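Mandelate racemase/muconate lactonizing enzyme family protein (Bradyrhizobium sp. ORS 278, PDB 3TOY) belongs to the enolase superfamily of metal-dependent enzymes, pairing an N-terminal capping domain with a C-terminal barrel domain. Local coordinates at residues 309-314 with 334-339. Numbering follows the deposited sequence.
Sequences GQADAA and TPTAHF. With P4C (O-acetaldehydyl-hexaethylene glycol), chain R.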
ATOM      1  N   GLY A 309      13.149 -20.372  11.097  1.00 24.39           N
ATOM      2  CA  GLY A 309      13.796 -19.041  10.957  1.00 23.48           C
ATOM      3  C   GLY A 309      12.780 -18.022  10.432  1.00 23.40           C
ATOM      4  O   GLY A 309      12.712 -16.882  10.910  1.00 23.74           O
ATOM      5  N   GLN A 310      11.989 -18.437   9.458  1.00 23.13           N
ATOM      6  CA  GLN A 310      10.938 -17.595   8.900  1.00 23.08           C
ATOM      7  C   GLN A 310       9.925 -17.232   9.973  1.00 25.75           C
ATOM      8  O   GLN A 310       9.498 -16.088  10.067  1.00 23.26           O
ATOM      9  CB  GLN A 310      10.179 -18.328   7.796  1.00 20.83           C
ATOM     10  CG  GLN A 310      10.978 -18.643   6.529  1.00 22.33           C
ATOM     11  CD  GLN A 310      10.076 -19.240   5.476  1.00 22.62           C
ATOM     12  OE1 GLN A 310       8.972 -18.754   5.264  1.00 24.65           O
ATOM     13  NE2 GLN A 310      10.529 -20.319   4.820  1.00 25.51           N
ATOM     14  N   ALA A 311       9.516 -18.214  10.777  1.00 21.54           N
ATOM     15  CA  ALA A 311       8.507 -17.946  11.818  1.00 20.98           C
ATOM     16  C   ALA A 311       9.014 -16.990  12.886  1.00 24.19           C
ATOM     17  O   ALA A 311       8.264 -16.132  13.380  1.00 20.99           O
ATOM     18  CB  ALA A 311       7.984 -19.270  12.440  1.00 20.69           C
ATOM     19  N   ASP A 312      10.284 -17.131  13.251  1.00 22.01           N
ATOM     20  CA  ASP A 312      10.890 -16.197  14.179  1.00 24.76           C
ATOM     21  C   ASP A 312      10.838 -14.796  13.573  1.00 25.15           C
ATOM     22  O   ASP A 312      10.421 -13.845  14.238  1.00 24.80           O
ATOM     23  CB  ASP A 312      12.336 -16.603  14.471  1.00 23.05           C
ATOM     24  CG  ASP A 312      13.009 -15.692  15.476  1.00 30.45           C
ATOM     25  OD1 ASP A 312      12.346 -15.293  16.447  1.00 34.15           O
ATOM     26  OD2 ASP A 312      14.198 -15.372  15.274  1.00 33.05           O
ATOM     27  N   ALA A 313      11.232 -14.654  12.309  1.00 21.22           N
ATOM     28  CA  ALA A 313      11.233 -13.322  11.702  1.00 19.66           C
ATOM     29  C   ALA A 313       9.824 -12.709  11.637  1.00 24.95           C
ATOM     30  O   ALA A 313       9.658 -11.502  11.808  1.00 23.07           O
ATOM     31  CB  ALA A 313      11.822 -13.368  10.300  1.00 23.39           C
ATOM     32  N   ALA A 314       8.821 -13.535  11.377  1.00 20.88           N
ATOM     33  CA  ALA A 314       7.441 -13.063  11.247  1.00 21.76           C
ATOM     34  C   ALA A 314       6.720 -12.959  12.585  1.00 23.23           C
ATOM     35  O   ALA A 314       5.553 -12.539  12.609  1.00 21.73           O
ATOM     36  CB  ALA A 314       6.652 -13.977  10.334  1.00 22.92           C
ATOM     37  N   THR A 334      13.169 -24.473  17.954  1.00 25.00           N
ATOM     38  CA  THR A 334      12.307 -23.603  17.144  1.00 25.70           C
ATOM     39  C   THR A 334      12.080 -22.352  17.997  1.00 22.49           C
ATOM     40  O   THR A 334      11.496 -22.442  19.081  1.00 24.64           O
ATOM     41  CB  THR A 334      10.970 -24.289  16.851  1.00 27.53           C
ATOM     42  OG1 THR A 334      11.208 -25.492  16.098  1.00 25.99           O
ATOM     43  CG2 THR A 334       9.974 -23.358  16.065  1.00 23.90           C
ATOM     44  N   PRO A 335      12.578 -21.190  17.536  1.00 24.10           N
ATOM     45  CA  PRO A 335      12.524 -20.007  18.379  1.00 23.76           C
ATOM     46  C   PRO A 335      11.127 -19.692  18.882  1.00 23.30           C
ATOM     47  O   PRO A 335      10.974 -19.295  20.045  1.00 26.65           O
ATOM     48  CB  PRO A 335      13.027 -18.888  17.463  1.00 26.09           C
ATOM     49  CG  PRO A 335      13.987 -19.599  16.533  1.00 25.12           C
ATOM     50  CD  PRO A 335      13.289 -20.935  16.272  1.00 23.08           C
ATOM     51  N   THR A 336      10.113 -19.867  18.040  1.00 19.86           N
ATOM     52  CA  THR A 336       8.746 -19.516  18.442  1.00 22.86           C
ATOM     53  C   THR A 336       7.905 -20.734  18.802  1.00 25.19           C
ATOM     54  O   THR A 336       6.678 -20.712  18.693  1.00 24.25           O
ATOM     55  CB  THR A 336       7.999 -18.688  17.351  1.00 22.01           C
ATOM     56  OG1 THR A 336       7.858 -19.445  16.131  1.00 21.24           O
ATOM     57  CG2 THR A 336       8.780 -17.395  17.060  1.00 23.47           C
ATOM     58  N   ALA A 337       8.559 -21.799  19.250  1.00 23.92           N
ATOM     59  CA  ALA A 337       7.838 -23.025  19.599  1.00 24.90           C
ATOM     60  C   ALA A 337       6.589 -22.766  20.441  1.00 22.70           C
ATOM     61  O   ALA A 337       6.622 -22.016  21.413  1.00 24.11           O
ATOM     62  CB  ALA A 337       8.768 -24.023  20.346  1.00 22.81           C
ATOM     63  N   HIS A 338       5.507 -23.446  20.096  1.00 21.09           N
ATOM     64  CA  HIS A 338       4.215 -23.204  20.727  1.00 21.96           C
ATOM     65  C   HIS A 338       3.716 -24.547  21.283  1.00 25.66           C
ATOM     66  O   HIS A 338       4.064 -24.903  22.416  1.00 27.34           O
ATOM     67  CB  HIS A 338       3.268 -22.554  19.687  1.00 20.47           C
ATOM     68  CG  HIS A 338       1.982 -22.025  20.251  1.00 24.03           C
ATOM     69  ND1 HIS A 338       0.929 -21.641  19.444  1.00 23.81           N
ATOM     70  CD2 HIS A 338       1.582 -21.793  21.526  1.00 28.90           C
ATOM     71  CE1 HIS A 338      -0.061 -21.190  20.198  1.00 29.63           C
ATOM     72  NE2 HIS A 338       0.306 -21.275  21.467  1.00 26.66           N
ATOM     73  N   PHE A 339       2.941 -25.298  20.517  1.00 23.97           N
ATOM     74  CA  PHE A 339       2.408 -26.606  20.990  1.00 23.13           C
ATOM     75  C   PHE A 339       2.892 -27.793  20.154  1.00 29.08           C
ATOM     76  O   PHE A 339       3.126 -27.665  18.957  1.00 24.85           O
ATOM     77  CB  PHE A 339       0.886 -26.625  20.899  1.00 25.31           C
ATOM     78  CG  PHE A 339       0.193 -26.076  22.090  1.00 29.69           C
ATOM     79  CD1 PHE A 339      -0.413 -24.827  22.030  1.00 27.77           C
ATOM     80  CD2 PHE A 339       0.094 -26.823  23.270  1.00 27.84           C
ATOM     81  CE1 PHE A 339      -1.079 -24.313  23.129  1.00 25.17           C
ATOM     82  CE2 PHE A 339      -0.586 -26.313  24.373  1.00 30.25           C
ATOM     83  CZ  PHE A 339      -1.177 -25.061  24.300  1.00 28.24           C
TER
HETATM   84  O1  P4C R 363       1.596 -16.460  21.814  1.00 31.55           O
HETATM   85  C2  P4C R 363       2.013 -17.830  21.914  1.00 35.57           C
HETATM   86  C3  P4C R 363       2.795 -18.073  23.202  1.00 47.95           C
HETATM   87  O4  P4C R 363       3.511 -19.301  23.029  1.00 44.77           O
HETATM   88  C5  P4C R 363       4.265 -19.710  24.176  1.00 58.09           C
HETATM   89  C6  P4C R 363       4.181 -21.230  24.363  1.00 50.68           C
HETATM   90  O7  P4C R 363       2.954 -21.549  25.019  1.00 50.79           O
HETATM   91  C8  P4C R 363       2.624 -22.946  25.126  1.00 37.46           C
HETATM   92  C9  P4C R 363       2.110 -23.212  26.551  1.00 41.58           C
HETATM   93  O10 P4C R 363       0.690 -23.168  26.683  1.00 49.78           O
HETATM   94  C11 P4C R 363       0.248 -22.801  28.006  1.00 46.27           C
HETATM   95  C12 P4C R 363       0.196 -21.285  28.190  1.00 54.52           C
HETATM   96  O13 P4C R 363      -1.098 -20.838  28.617  1.00 64.11           O
HETATM   97  C14 P4C R 363      -1.356 -19.451  28.348  1.00 55.57           C
HETATM   98  C15 P4C R 363      -2.100 -19.231  27.027  1.00 60.18           C
HETATM   99  O16 P4C R 363      -3.458 -18.796  27.210  1.00 59.43           O
HETATM  100  C17 P4C R 363      -4.306 -19.057  26.079  1.00 52.14           C
HETATM  101  C18 P4C R 363      -5.793 -19.033  26.447  1.00 58.57           C
HETATM  102  O19 P4C R 363      -6.223 -20.310  26.943  1.00 59.37           O
HETATM  103  C20 P4C R 363      -7.336 -20.234  27.839  1.00 64.76           C
HETATM  104  C21 P4C R 363      -7.457 -21.516  28.666  1.00 67.92           C
HETATM  105  O22 P4C R 363      -6.444 -21.578  29.676  1.00 65.96           O
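Thr336 and Pro335 lie against one side of the helix at Ala311 and Asp312, in a small contact of van der Waals touches, without polar bonds between the two segments. The methyl of Thr336 leads: CG2 stands 3.8 Å from Asp312 CA and 3.9 Å from Ala311 O, so it rests on the helix backbone itself. A chi1 of 62° sets OG1 between the backbone N and the carbonyl carbon and CG2 anti to the carbonyl carbon; this turns the methyl to that backbone and brings OG1 within 3.7 Å of Ala311 CB. That hydroxyl is bonded to the backbone oxygen of Ile316, which fixes the rotation of the fork.

Beside it, the side chains of Asp312 and Pro335 meet at about a right angle. Asp312 holds CG anti to its N (chi1 -178°), and this brings the carboxylate carbon against CB of the ring: Pro335 CB is 3.8 Å from Asp312 CG, and Pro335 CG is 4.0 Å from Asp312 CB. The acid's polar partner lies elsewhere, since OD2 bonds to Asn306 of a second subunit.

A type I turn, closed by Ala337 N to Thr334 O at 3.0 Å, presents Pro335 and Thr336 together. Beyond it the chain runs away from the helix into a ligand pocket, where P4C C2 lies 3.8 Å above the plane of the His338 ring, toward its rim, and Phe339 CD1 lies off-centre over the opposite face.

The contact thus joins the C-terminal end of helix 300-314, whose other side packs on helix 275-285, to the loop that leads from helix 324-330 into strand 340-342 of the barrel sheet.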